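Local coordinates for acetoin utilization protein (Exiguobacterium sibiricum, PDB 2Q04) that probably acts as a GNAT-family acetyltransferase, moving an acetyl group from acetyl-CoA to an acceptor that remains to be identified, at residues P93-L98 with L130-E135; M159-G164 with C182-I187; A56-G61 with T77-D82; E4-H9 with M121-M126; E22-S27 with R62-R67. All coordinates share one frame; numbering follows the deposited sequence.

Interaction 1 of 5, residues P93-L98 with L130-E135; sequences PYILEL and LILTTE. With CA (calcium ion), chain G; EDO (1,2-ethanediol), chain J.
L96 and L98 lace strand 95-98 to L130 and L132 in parallel register. L96 N gives to L130 O, L132 N to L96 O and L98 N to L132 O, each at 3.0 Å. A further bond from L130 N to Y94 O starts the ladder before the strand proper. I95, E97, L130 and L132 share one sheet face, L96 and I131 the other.

The side chain of E97 shows how the pairing reaches the calcium ion. Its CB lies near L132 O. CG, opposite the backbone N (chi1 -173°), lies against L132 O at 3.7 Å and L132 CD1 at 3.8 Å. The chain then runs out extended; OE1 packs on P81, and OE2 accepts from water 1 at 2.6 Å. That water also gives to L98 O, receives T134 N and binds the calcium. The metal takes T134 O directly at 2.5 Å, with G99 O as a further ligand.

T133 supplies the other link: its OG1 donates to L98 O at 2.6 Å, tilted 19° from the carbonyl plane, and accepts from water 2, a calcium ligand that also gives to E135 OE2. A valine in place of T133 would probably leave L98 O without its hydroxyl donor and water 2 with one acceptor fewer beside the metal.

The paired segments twist, crossing at -38°. Direct backbone bonding stops at L98 N, where water 1 takes over, consistent with the GNAT beta4-beta5 splay. Helix 112-121 makes the beta-alpha-beta crossover; strands 71-79 and 182-187 flank the pair, and helix 193-203 packs on I95 and L130.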
# COMPACT_ATOMS: atom_id res chain seq x y z
N PRO A 93 4.90 0.93 17.49
CA PRO A 93 3.74 0.23 16.94
C PRO A 93 2.73 1.15 16.20
O PRO A 93 1.69 0.67 15.72
CB PRO A 93 3.09 -0.39 18.18
CG PRO A 93 3.46 0.52 19.29
CD PRO A 93 4.79 1.12 18.95
N TYR A 94 3.02 2.46 16.13
CA TYR A 94 2.15 3.41 15.42
C TYR A 94 2.60 3.63 13.98
O TYR A 94 2.01 4.41 13.25
CB TYR A 94 2.12 4.75 16.15
CG TYR A 94 1.54 4.67 17.55
CD1 TYR A 94 0.17 4.63 17.75
CD2 TYR A 94 2.37 4.64 18.67
CE1 TYR A 94 -0.36 4.55 19.01
CE2 TYR A 94 1.85 4.56 19.92
CZ TYR A 94 0.47 4.51 20.10
OH TYR A 94 -0.06 4.43 21.37
N ILE A 95 3.66 2.93 13.57
CA ILE A 95 4.14 3.02 12.21
C ILE A 95 3.71 1.77 11.42
O ILE A 95 4.07 0.64 11.77
CB ILE A 95 5.67 3.22 12.15
CG1 ILE A 95 6.02 4.62 12.66
CG2 ILE A 95 6.19 3.04 10.71
CD1 ILE A 95 7.50 4.94 12.65
N LEU A 96 2.90 2.00 10.39
CA LEU A 96 2.34 0.94 9.58
C LEU A 96 2.79 1.12 8.14
O LEU A 96 2.97 2.24 7.69
CB LEU A 96 0.81 1.00 9.65
CG LEU A 96 0.02 -0.20 9.15
CD1 LEU A 96 0.26 -1.42 10.04
CD2 LEU A 96 -1.45 0.13 9.11
N GLU A 97 2.98 0.03 7.42
CA GLU A 97 3.38 0.12 6.03
C GLU A 97 2.26 -0.30 5.08
O GLU A 97 1.63 -1.32 5.26
CB GLU A 97 4.64 -0.71 5.74
CG GLU A 97 5.20 -0.49 4.30
CD GLU A 97 6.30 -1.46 3.93
OE1 GLU A 97 6.67 -2.30 4.77
OE2 GLU A 97 6.77 -1.41 2.77
N LEU A 98 1.98 0.57 4.11
CA LEU A 98 1.19 0.21 2.98
C LEU A 98 2.12 -0.59 2.11
O LEU A 98 3.00 -0.03 1.45
CB LEU A 98 0.70 1.48 2.25
CG LEU A 98 -0.32 1.34 1.10
CD1 LEU A 98 -0.77 2.72 0.64
CD2 LEU A 98 0.24 0.54 -0.09
N LEU A 130 0.90 6.31 11.52
CA LEU A 130 1.67 6.95 10.50
C LEU A 130 1.92 5.86 9.42
O LEU A 130 2.63 4.87 9.68
CB LEU A 130 3.01 7.48 11.07
CG LEU A 130 3.85 8.37 10.14
CD1 LEU A 130 4.87 9.22 10.93
CD2 LEU A 130 4.56 7.52 9.08
N ILE A 131 1.26 6.01 8.28
CA ILE A 131 1.32 4.99 7.22
C ILE A 131 2.31 5.39 6.14
O ILE A 131 2.06 6.32 5.37
CB ILE A 131 -0.09 4.75 6.59
CG1 ILE A 131 -1.12 4.44 7.68
CG2 ILE A 131 -0.04 3.59 5.55
CD1 ILE A 131 -2.57 4.50 7.21
N LEU A 132 3.44 4.72 6.09
CA LEU A 132 4.45 5.00 5.10
C LEU A 132 4.40 3.96 4.01
O LEU A 132 3.81 2.90 4.18
CB LEU A 132 5.86 5.05 5.75
CG LEU A 132 6.43 3.79 6.46
CD1 LEU A 132 6.92 2.73 5.46
CD2 LEU A 132 7.57 4.19 7.38
N THR A 133 4.99 4.27 2.87
CA THR A 133 5.04 3.33 1.75
C THR A 133 6.26 3.63 0.89
O THR A 133 6.73 4.76 0.82
CB THR A 133 3.71 3.41 0.85
OG1 THR A 133 3.48 2.16 0.21
CG2 THR A 133 3.81 4.49 -0.19
N THR A 134 6.79 2.59 0.25
CA THR A 134 7.93 2.72 -0.63
C THR A 134 7.58 2.22 -2.00
O THR A 134 6.92 1.19 -2.14
CB THR A 134 9.10 1.90 -0.12
OG1 THR A 134 8.66 0.54 0.09
CG2 THR A 134 9.63 2.47 1.17
N GLU A 135 8.01 2.95 -3.03
CA GLU A 135 7.75 2.57 -4.44
C GLU A 135 9.05 2.62 -5.24
O GLU A 135 9.74 3.62 -5.22
CB GLU A 135 6.71 3.52 -5.06
CG GLU A 135 5.25 3.29 -4.55
CD GLU A 135 4.62 2.01 -5.12
OE1 GLU A 135 5.06 1.56 -6.20
OE2 GLU A 135 3.68 1.45 -4.49
CA CA G . 5.85 -0.93 -1.54
C1 EDO J . 2.85 -0.55 -9.08
O1 EDO J . 2.92 0.76 -8.46
C2 EDO J . 2.98 -1.63 -8.03
O2 EDO J . 3.37 -2.85 -8.65
O HOH W 1 5.75 0.05 0.92
O HOH W 2 4.06 0.68 -1.92
O HOH W 3 7.82 -2.80 -1.53

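Interaction 2 of 5, residues M159-G164 with C182-I187; sequences MMNHGG and CLMARI
M184, R186 and G164 carry most of this contact, in which the end of helix 149-162 rests on strand 182-187. The selenomethionine M184 rises from the strand and bends at its selenium (chi3 65°), which brings its methyl group under the last helical turn. There CE touches M160 CB at 3.4 Å and N161 ND2 at 3.3 Å, while SE lies 3.5 Å from the same M160 CB. The amide of N161 has its polar partner in L165 O, so its meeting with CE is packing.

R186 works further along the strand. Its chain, extended from CG to NE, runs alongside the turn after the helix. CG passes G164 O at 3.5 Å, and NE makes a weak, bent bond to G163 O (3.0 Å, 130° at the hydrogen), the oxygen lying at the guanidinium edge. NH1 pairs with E127 in a salt bridge.

G164 has phi 98°, and a CB on it would come within 2.5 Å of R186 NE, so the close approach of the arginine depends on a bare alpha carbon.

The positive phi of G164, together with the bond from G164 N back to N161 O, marks a Schellman motif at the helix C terminus. The strand beneath pairs with both 130-135 and 166-168, as the final strand does in the C-terminal half of GNAT folds.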
# COMPACT_ATOMS: atom_id res chain seq x y z
N MSE A 159 -2.14 9.32 -7.24
CA MSE A 159 -3.00 8.28 -6.72
C MSE A 159 -2.83 8.17 -5.24
O MSE A 159 -3.80 8.15 -4.50
CB MSE A 159 -2.68 6.95 -7.36
CG MSE A 159 -3.56 5.84 -6.86
SE MSE A 159 -3.03 4.14 -7.44
CE MSE A 159 -1.47 3.96 -6.43
N MSE A 160 -1.57 8.06 -4.81
CA MSE A 160 -1.23 7.94 -3.38
C MSE A 160 -1.71 9.19 -2.60
O MSE A 160 -2.15 9.08 -1.46
CB MSE A 160 0.27 7.76 -3.21
CG MSE A 160 0.79 6.39 -3.69
SE MSE A 160 0.06 4.89 -2.63
CE MSE A 160 1.24 3.38 -3.36
N ASN A 161 -1.62 10.35 -3.23
CA ASN A 161 -2.08 11.59 -2.61
C ASN A 161 -3.55 11.52 -2.25
O ASN A 161 -3.95 12.00 -1.21
CB ASN A 161 -1.82 12.79 -3.53
CG ASN A 161 -0.30 13.13 -3.67
OD1 ASN A 161 0.10 13.82 -4.60
ND2 ASN A 161 0.50 12.66 -2.73
N HIS A 162 -4.35 10.87 -3.10
CA HIS A 162 -5.78 10.71 -2.84
C HIS A 162 -6.02 9.89 -1.57
O HIS A 162 -7.01 10.08 -0.89
CB HIS A 162 -6.49 10.04 -4.04
CG HIS A 162 -6.80 10.99 -5.17
ND1 HIS A 162 -6.19 10.91 -6.40
CD2 HIS A 162 -7.67 12.03 -5.24
CE1 HIS A 162 -6.67 11.86 -7.19
NE2 HIS A 162 -7.56 12.56 -6.51
N GLY A 163 -5.09 8.99 -1.24
CA GLY A 163 -5.18 8.19 -0.01
C GLY A 163 -4.61 8.91 1.21
O GLY A 163 -4.61 8.37 2.31
N GLY A 164 -4.08 10.11 1.00
CA GLY A 164 -3.53 10.92 2.09
C GLY A 164 -2.01 10.83 2.21
O GLY A 164 -1.42 11.51 3.05
N CYS A 182 10.51 6.58 -4.53
CA CYS A 182 10.08 7.52 -3.51
C CYS A 182 9.52 6.87 -2.25
O CYS A 182 9.04 5.75 -2.25
CB CYS A 182 9.03 8.49 -4.09
SG CYS A 182 7.43 7.74 -4.56
N LEU A 183 9.65 7.61 -1.16
CA LEU A 183 9.03 7.29 0.08
C LEU A 183 7.87 8.23 0.25
O LEU A 183 8.00 9.43 0.02
CB LEU A 183 10.02 7.49 1.24
CG LEU A 183 9.44 7.60 2.66
CD1 LEU A 183 8.89 6.25 3.15
CD2 LEU A 183 10.52 8.12 3.59
N MSE A 184 6.73 7.70 0.61
CA MSE A 184 5.57 8.53 0.89
C MSE A 184 4.97 8.09 2.18
O MSE A 184 5.19 6.96 2.61
CB MSE A 184 4.53 8.40 -0.23
CG MSE A 184 5.04 8.79 -1.58
SE MSE A 184 3.68 8.68 -2.89
CE MSE A 184 2.49 10.07 -2.21
N ALA A 185 4.20 8.96 2.81
CA ALA A 185 3.58 8.62 4.07
C ALA A 185 2.36 9.45 4.40
O ALA A 185 2.29 10.61 4.06
CB ALA A 185 4.59 8.71 5.18
N ARG A 186 1.41 8.83 5.08
CA ARG A 186 0.21 9.49 5.55
C ARG A 186 0.25 9.55 7.05
O ARG A 186 0.25 8.51 7.73
CB ARG A 186 -1.04 8.71 5.10
CG ARG A 186 -2.38 9.32 5.58
CD ARG A 186 -3.52 8.32 5.36
NE ARG A 186 -4.86 8.94 5.28
CZ ARG A 186 -5.63 9.21 6.33
NH1 ARG A 186 -5.20 9.00 7.56
NH2 ARG A 186 -6.82 9.75 6.14
N ILE A 187 0.33 10.77 7.59
CA ILE A 187 0.35 10.97 9.04
C ILE A 187 -1.08 11.16 9.55
O ILE A 187 -1.69 12.21 9.32
CB ILE A 187 1.21 12.20 9.45
CG1 ILE A 187 2.66 12.01 9.00
CG2 ILE A 187 1.14 12.42 10.99
CD1 ILE A 187 3.51 13.27 9.11

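Interaction 3 of 5, residues A56-G61 with T77-D82; sequences AALEEG and TFLYPD
The Y80 ring carries the side chain of E60 over one face: E60 CG stands 3.4 Å above the ring plane, offset toward the rim, in a CH-pi contact. The carboxylate passes beyond the rim beside CD2, its plane only 20° from that of the ring, and E60 CD comes to 3.2 Å from Y80 CD2. Y80 N approaches the carboxylate on the anti side of E60 OE2, somewhat out of its plane, and bonds to that oxygen at 3.0 Å and an almost straight 172°. E60 gets there by folding twice, at chi1 (83°) and again at chi2, which curls the chain back over the tyrosine.

With alanine in place of E60, Y80 N would probably be left without its carboxylate acceptor and the ring face would lose the CG methylene.

Around this pair, L58 CD1 packs on L79 CB at 4.2 Å, and G61 CA directs a CA-H...O contact to F78 O at 3.3 Å. At the far end of the ring, Y80 OH bonds to G1 N and P93 O.

The loop 57-61 joins helix 45-56 to strand 62-68, which forms an antiparallel hairpin with strand 71-79. The contact therefore closes the open end of this hairpin, where the chain enters and leaves two neighbouring strands of the GNAT-type sheet.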
# COMPACT_ATOMS: atom_id res chain seq x y z
N ALA A 56 -3.28 -11.00 5.78
CA ALA A 56 -4.60 -10.85 6.40
C ALA A 56 -4.65 -11.53 7.76
O ALA A 56 -5.39 -11.11 8.65
CB ALA A 56 -5.65 -11.42 5.51
N ALA A 57 -3.85 -12.59 7.92
CA ALA A 57 -3.81 -13.36 9.17
C ALA A 57 -3.02 -12.66 10.29
O ALA A 57 -3.07 -13.08 11.44
CB ALA A 57 -3.23 -14.75 8.92
N LEU A 58 -2.27 -11.62 9.94
CA LEU A 58 -1.48 -10.89 10.94
C LEU A 58 -2.37 -10.03 11.83
O LEU A 58 -3.41 -9.52 11.39
CB LEU A 58 -0.44 -10.01 10.26
CG LEU A 58 0.66 -10.73 9.49
CD1 LEU A 58 1.46 -9.72 8.66
CD2 LEU A 58 1.58 -11.52 10.44
N GLU A 59 -1.91 -9.83 13.07
CA GLU A 59 -2.64 -9.03 14.04
C GLU A 59 -2.96 -7.64 13.48
O GLU A 59 -4.10 -7.19 13.55
CB GLU A 59 -1.80 -8.88 15.33
CG GLU A 59 -2.60 -8.40 16.54
N GLU A 60 -1.97 -7.00 12.87
CA GLU A 60 -2.15 -5.65 12.32
C GLU A 60 -2.50 -5.67 10.81
O GLU A 60 -2.90 -4.64 10.24
CB GLU A 60 -0.87 -4.81 12.55
CG GLU A 60 0.26 -5.01 11.49
CD GLU A 60 1.00 -6.35 11.63
OE1 GLU A 60 0.73 -7.11 12.61
OE2 GLU A 60 1.86 -6.64 10.77
N GLY A 61 -2.39 -6.84 10.18
CA GLY A 61 -2.54 -6.97 8.72
C GLY A 61 -3.92 -6.61 8.18
O GLY A 61 -4.93 -6.96 8.77
N THR A 77 -2.34 -3.60 0.39
CA THR A 77 -1.95 -4.30 1.64
C THR A 77 -1.42 -3.36 2.70
O THR A 77 -0.83 -2.33 2.39
CB THR A 77 -0.87 -5.36 1.37
OG1 THR A 77 0.39 -4.71 1.14
CG2 THR A 77 -1.23 -6.21 0.18
N PHE A 78 -1.66 -3.72 3.96
CA PHE A 78 -1.13 -2.97 5.10
C PHE A 78 -0.61 -3.93 6.11
O PHE A 78 -1.25 -4.94 6.40
CB PHE A 78 -2.21 -2.11 5.74
CG PHE A 78 -2.77 -1.11 4.84
CD1 PHE A 78 -2.23 0.17 4.80
CD2 PHE A 78 -3.84 -1.41 4.01
CE1 PHE A 78 -2.75 1.13 3.93
CE2 PHE A 78 -4.36 -0.47 3.15
CZ PHE A 78 -3.82 0.81 3.11
N LEU A 79 0.56 -3.63 6.65
CA LEU A 79 1.16 -4.44 7.70
C LEU A 79 2.32 -3.68 8.29
O LEU A 79 2.68 -2.60 7.79
CB LEU A 79 1.65 -5.79 7.13
CG LEU A 79 2.78 -5.75 6.08
CD1 LEU A 79 3.32 -7.16 5.84
CD2 LEU A 79 2.32 -5.10 4.76
N TYR A 80 2.92 -4.22 9.34
CA TYR A 80 4.09 -3.58 9.94
C TYR A 80 5.27 -3.70 9.00
O TYR A 80 5.38 -4.68 8.27
CB TYR A 80 4.43 -4.20 11.30
CG TYR A 80 3.54 -3.71 12.42
CD1 TYR A 80 3.26 -2.36 12.58
CD2 TYR A 80 3.06 -4.59 13.38
CE1 TYR A 80 2.47 -1.91 13.60
CE2 TYR A 80 2.28 -4.15 14.42
CZ TYR A 80 1.99 -2.80 14.53
OH TYR A 80 1.20 -2.35 15.57
N PRO A 81 6.16 -2.68 9.01
CA PRO A 81 7.32 -2.67 8.13
C PRO A 81 8.19 -3.92 8.27
O PRO A 81 8.23 -4.53 9.33
CB PRO A 81 8.10 -1.43 8.59
CG PRO A 81 7.09 -0.56 9.21
CD PRO A 81 6.08 -1.45 9.83
N ASP A 82 8.89 -4.27 7.19
CA ASP A 82 9.73 -5.48 7.16
C ASP A 82 10.87 -5.40 8.18
O ASP A 82 11.60 -4.42 8.22
CB ASP A 82 10.31 -5.68 5.74
CG ASP A 82 11.08 -6.99 5.59
OD1 ASP A 82 12.27 -7.04 5.96
OD2 ASP A 82 10.50 -7.96 5.04

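Interaction 4 of 5, residues E4-H9 with M121-M126; sequences EKQFNH and MLDPAM
Q6 and D123 are the closest backbone pair, CA to CA 5.6 Å, between two segments whose touching parts run 177° apart. No beta ladder forms despite this opposed course. Instead an Asx turn shapes the loop and fixes D123: its OD1 accepts A125 N at 3.0 Å, and M126 N bonds to D123 O as the chain enters the 3-10 segment 124-126.

The other oxygen of D123 makes the join. With CG opposite the backbone N, OD2 receives Q6 N at 2.8 Å in a straight bond of 168°, coming from above the carboxylate plane. OD2 also forms a salt bridge with R62 NH1, which is likely to steady the negative charge of this buried group. The aspartate thus joins the N-terminal segment, the loop after helix 112-121 and strand 62-68 of the GNAT-type sheet.

The flank is packed by side chains. N8 lays its amide against L122, N8 CG to L122 CB 3.6 Å, and the extended Q6 chain crosses P124 at about a right angle, Q6 OE1 lying 3.6 Å from P124 CD. These two amides are tied to each other: N8 ND2 donates to Q6 OE1 at 3.0 Å, the oxygen lying only 5° out of the N8 amide plane.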
# COMPACT_ATOMS: atom_id res chain seq x y z
N GLU A 4 -9.07 -2.63 16.33
CA GLU A 4 -10.06 -3.49 15.67
C GLU A 4 -10.16 -3.09 14.22
O GLU A 4 -9.96 -1.92 13.87
CB GLU A 4 -11.43 -3.36 16.34
CG GLU A 4 -11.52 -3.98 17.73
CD GLU A 4 -10.61 -3.30 18.74
OE1 GLU A 4 -10.28 -2.11 18.53
OE2 GLU A 4 -10.23 -3.95 19.74
N LYS A 5 -10.50 -4.05 13.37
CA LYS A 5 -10.56 -3.80 11.94
C LYS A 5 -12.00 -3.63 11.47
O LYS A 5 -12.82 -4.55 11.58
CB LYS A 5 -9.88 -4.95 11.18
CG LYS A 5 -8.35 -5.03 11.42
CD LYS A 5 -7.76 -6.31 10.85
CE LYS A 5 -6.40 -6.60 11.44
NZ LYS A 5 -5.89 -7.95 11.04
N GLN A 6 -12.32 -2.42 11.00
CA GLN A 6 -13.66 -2.12 10.50
C GLN A 6 -13.76 -2.46 9.01
O GLN A 6 -13.05 -1.88 8.17
CB GLN A 6 -13.97 -0.63 10.72
CG GLN A 6 -15.44 -0.25 10.49
CD GLN A 6 -15.65 1.25 10.39
OE1 GLN A 6 -15.10 1.90 9.50
NE2 GLN A 6 -16.44 1.79 11.29
N PHE A 7 -14.64 -3.40 8.69
CA PHE A 7 -14.90 -3.77 7.31
C PHE A 7 -15.71 -2.68 6.62
O PHE A 7 -16.73 -2.24 7.13
CB PHE A 7 -15.68 -5.10 7.24
CG PHE A 7 -16.02 -5.52 5.84
CD1 PHE A 7 -15.14 -6.31 5.10
CD2 PHE A 7 -17.21 -5.12 5.25
CE1 PHE A 7 -15.46 -6.69 3.80
CE2 PHE A 7 -17.52 -5.50 3.95
CZ PHE A 7 -16.64 -6.29 3.23
N ASN A 8 -15.23 -2.24 5.47
CA ASN A 8 -15.95 -1.25 4.68
C ASN A 8 -16.10 -1.72 3.26
O ASN A 8 -15.36 -2.57 2.81
CB ASN A 8 -15.22 0.09 4.73
CG ASN A 8 -15.34 0.76 6.07
OD1 ASN A 8 -16.40 1.29 6.43
ND2 ASN A 8 -14.26 0.71 6.86
N HIS A 9 -17.10 -1.18 2.57
CA HIS A 9 -17.42 -1.62 1.22
C HIS A 9 -18.01 -0.51 0.39
O HIS A 9 -18.86 0.23 0.85
CB HIS A 9 -18.42 -2.78 1.28
CG HIS A 9 -19.06 -3.09 -0.04
ND1 HIS A 9 -20.14 -2.39 -0.51
CD2 HIS A 9 -18.74 -3.99 -1.00
CE1 HIS A 9 -20.46 -2.84 -1.71
NE2 HIS A 9 -19.63 -3.81 -2.02
N MSE A 121 -9.06 3.89 4.13
CA MSE A 121 -9.01 4.97 5.13
C MSE A 121 -10.36 5.24 5.80
O MSE A 121 -10.45 6.09 6.69
CB MSE A 121 -8.48 6.27 4.50
CG MSE A 121 -7.10 6.14 3.88
SE MSE A 121 -5.80 5.40 5.11
CE MSE A 121 -4.45 4.99 3.89
N LEU A 122 -11.40 4.53 5.38
CA LEU A 122 -12.74 4.68 5.98
C LEU A 122 -12.74 4.26 7.45
O LEU A 122 -13.59 4.72 8.24
CB LEU A 122 -13.78 3.87 5.21
CG LEU A 122 -14.35 4.51 3.95
CD1 LEU A 122 -15.42 3.61 3.33
CD2 LEU A 122 -14.93 5.88 4.26
N ASP A 123 -11.84 3.35 7.81
CA ASP A 123 -11.69 2.91 9.19
C ASP A 123 -11.03 4.02 10.02
O ASP A 123 -9.87 4.39 9.75
CB ASP A 123 -10.85 1.62 9.25
CG ASP A 123 -10.90 0.95 10.62
OD1 ASP A 123 -11.26 1.62 11.61
OD2 ASP A 123 -10.58 -0.25 10.71
N PRO A 124 -11.75 4.55 11.04
CA PRO A 124 -11.18 5.61 11.88
C PRO A 124 -9.87 5.20 12.57
O PRO A 124 -9.16 6.06 13.08
CB PRO A 124 -12.28 5.84 12.94
CG PRO A 124 -13.52 5.28 12.34
CD PRO A 124 -13.12 4.18 11.45
N ALA A 125 -9.59 3.89 12.60
CA ALA A 125 -8.35 3.37 13.23
C ALA A 125 -7.12 3.79 12.48
O ALA A 125 -6.05 3.92 13.06
CB ALA A 125 -8.41 1.84 13.30
N MSE A 126 -7.27 4.04 11.17
CA MSE A 126 -6.12 4.43 10.32
C MSE A 126 -5.55 5.80 10.70
O MSE A 126 -4.40 6.12 10.35
CB MSE A 126 -6.54 4.44 8.83
CG MSE A 126 -7.07 3.13 8.35
SE MSE A 126 -5.81 1.72 8.60
CE MSE A 126 -5.10 1.59 6.82

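Interaction 5 of 5, residues E22-S27 with R62-R67; sequences EGPVTS and RIIIAR
E22 and I65 face each other as an antiparallel hydrogen-bonded pair, and backbone bonds form the first group of evidence. E22 N gives to I65 O at 3.1 Å and I65 N returns to E22 O at 2.9 Å. The ladder then loses its regular step at G23 and the cis peptide before P24, and V25 N picks it up again by donating to I63 O at 2.9 Å. Beyond, water 4 spans the widening gap, giving to V25 O and accepting I63 N. At G23, with phi 156°, a CB would run into I64 CA and I63 O, so the tight approach needs a residue without a side chain.

The charged contact is a side-on salt bridge. R67 turns at chi3 (58°) and presents NE to E22 OE2 at 3.2 Å and NH2 to E22 OE1 at 3.1 Å. Both oxygens lie close to the guanidinium plane but are met from above the carboxylate, the two planes being 57° apart. NH1 of R67 is held by G69 O.

Apolar packing completes the interface. P24 lies alongside the R62 chain, P24 CG to R62 CD 3.8 Å, while the tip of that arginine pairs with D123. V25 and I65 cross at about a right angle, V25 CG2 3.8 Å from I65 CG1.

In the sheet, strand 62-68 runs between strands 19-23 and 71-79. I63 packs on helix 45-56 and I64 on helix 112-121, and T26 sits at the N-cap of helix 27-30, its OG1 taking a weak hydrogen bond from I29 N.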
# COMPACT_ATOMS: atom_id res chain seq x y z
N GLU A 22 -13.66 -3.54 -1.05
CA GLU A 22 -14.00 -3.86 0.30
C GLU A 22 -12.83 -4.41 1.10
O GLU A 22 -11.92 -5.04 0.55
CB GLU A 22 -15.13 -4.88 0.30
CG GLU A 22 -14.74 -6.22 -0.35
CD GLU A 22 -15.91 -7.14 -0.56
OE1 GLU A 22 -17.01 -6.65 -0.89
OE2 GLU A 22 -15.72 -8.36 -0.44
N GLY A 23 -12.91 -4.25 2.42
CA GLY A 23 -11.93 -4.81 3.34
C GLY A 23 -11.90 -4.02 4.63
O GLY A 23 -12.62 -3.01 4.76
N PRO A 24 -11.04 -4.44 5.60
CA PRO A 24 -10.13 -5.59 5.46
C PRO A 24 -10.85 -6.95 5.38
O PRO A 24 -11.83 -7.19 6.11
CB PRO A 24 -9.25 -5.52 6.74
CG PRO A 24 -9.52 -4.16 7.33
CD PRO A 24 -10.88 -3.77 6.91
N VAL A 25 -10.37 -7.81 4.48
CA VAL A 25 -10.94 -9.14 4.26
C VAL A 25 -10.17 -10.17 5.09
O VAL A 25 -8.95 -10.15 5.13
CB VAL A 25 -10.85 -9.54 2.75
CG1 VAL A 25 -11.51 -10.88 2.51
CG2 VAL A 25 -11.48 -8.45 1.86
N THR A 26 -10.89 -11.07 5.74
CA THR A 26 -10.25 -12.09 6.58
C THR A 26 -9.51 -13.09 5.72
O THR A 26 -9.80 -13.25 4.54
CB THR A 26 -11.27 -12.85 7.42
OG1 THR A 26 -12.15 -13.57 6.57
CG2 THR A 26 -12.07 -11.90 8.29
N SER A 27 -8.54 -13.77 6.34
CA SER A 27 -7.76 -14.80 5.66
C SER A 27 -8.67 -15.91 5.12
O SER A 27 -8.53 -16.33 3.97
CB SER A 27 -6.75 -15.41 6.63
OG SER A 27 -5.89 -14.43 7.15
N ARG A 62 -3.94 -5.91 7.04
CA ARG A 62 -5.19 -5.53 6.37
C ARG A 62 -5.05 -5.70 4.87
O ARG A 62 -4.12 -5.13 4.24
CB ARG A 62 -5.55 -4.08 6.67
CG ARG A 62 -5.73 -3.80 8.11
CD ARG A 62 -6.27 -2.44 8.33
NE ARG A 62 -6.60 -2.24 9.73
CZ ARG A 62 -7.50 -1.35 10.18
NH1 ARG A 62 -8.18 -0.60 9.32
NH2 ARG A 62 -7.73 -1.25 11.48
N ILE A 63 -5.98 -6.44 4.28
CA ILE A 63 -6.03 -6.61 2.83
C ILE A 63 -7.38 -6.09 2.32
O ILE A 63 -8.42 -6.63 2.64
CB ILE A 63 -5.88 -8.11 2.43
CG1 ILE A 63 -4.53 -8.68 2.91
CG2 ILE A 63 -6.03 -8.27 0.90
CD1 ILE A 63 -3.30 -8.09 2.22
N ILE A 64 -7.34 -4.98 1.60
CA ILE A 64 -8.52 -4.46 0.93
C ILE A 64 -8.42 -4.87 -0.54
O ILE A 64 -7.34 -4.77 -1.15
CB ILE A 64 -8.62 -2.90 1.06
CG1 ILE A 64 -9.03 -2.51 2.50
CG2 ILE A 64 -9.64 -2.33 0.06
CD1 ILE A 64 -8.01 -2.87 3.57
N ILE A 65 -9.53 -5.35 -1.10
CA ILE A 65 -9.52 -5.92 -2.45
C ILE A 65 -10.50 -5.24 -3.39
O ILE A 65 -11.50 -4.69 -2.96
CB ILE A 65 -9.87 -7.41 -2.42
CG1 ILE A 65 -11.30 -7.62 -1.86
CG2 ILE A 65 -8.85 -8.18 -1.59
CD1 ILE A 65 -11.78 -9.04 -1.94
N ALA A 66 -10.15 -5.22 -4.68
CA ALA A 66 -11.08 -4.85 -5.74
C ALA A 66 -11.48 -6.15 -6.40
O ALA A 66 -10.62 -6.88 -6.90
CB ALA A 66 -10.42 -3.93 -6.73
N ARG A 67 -12.78 -6.43 -6.40
CA ARG A 67 -13.26 -7.77 -6.66
C ARG A 67 -14.45 -7.80 -7.64
O ARG A 67 -15.30 -6.91 -7.63
CB ARG A 67 -13.66 -8.41 -5.33
CG ARG A 67 -14.21 -9.80 -5.44
CD ARG A 67 -14.62 -10.34 -4.06
NE ARG A 67 -15.63 -9.51 -3.39
CZ ARG A 67 -16.93 -9.45 -3.74
NH1 ARG A 67 -17.37 -10.09 -4.81
NH2 ARG A 67 -17.77 -8.70 -3.04
O HOH W 4 -7.36 -8.39 5.82

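From the N terminus, interaction 4 opens first and closes the longest loop, from 4-9 to 121-126. Interactions 5 and 3 nest inside it and cross each other: 56-61 lies between the partners of interaction 5, whose strand 62-68 forms a hairpin with strand 71-79. Interaction 1 starts within the loop of interaction 4 but ends beyond it at 130-135, so these two cross. Interaction 2 follows in series. All five reach one mixed sheet. The R62-D123 salt bridge joins interactions 4 and 5, K5 NZ binds the 58-61 loop of interaction 3, E97 pairs with L79, and I131 and T133 pair with R186 and M184.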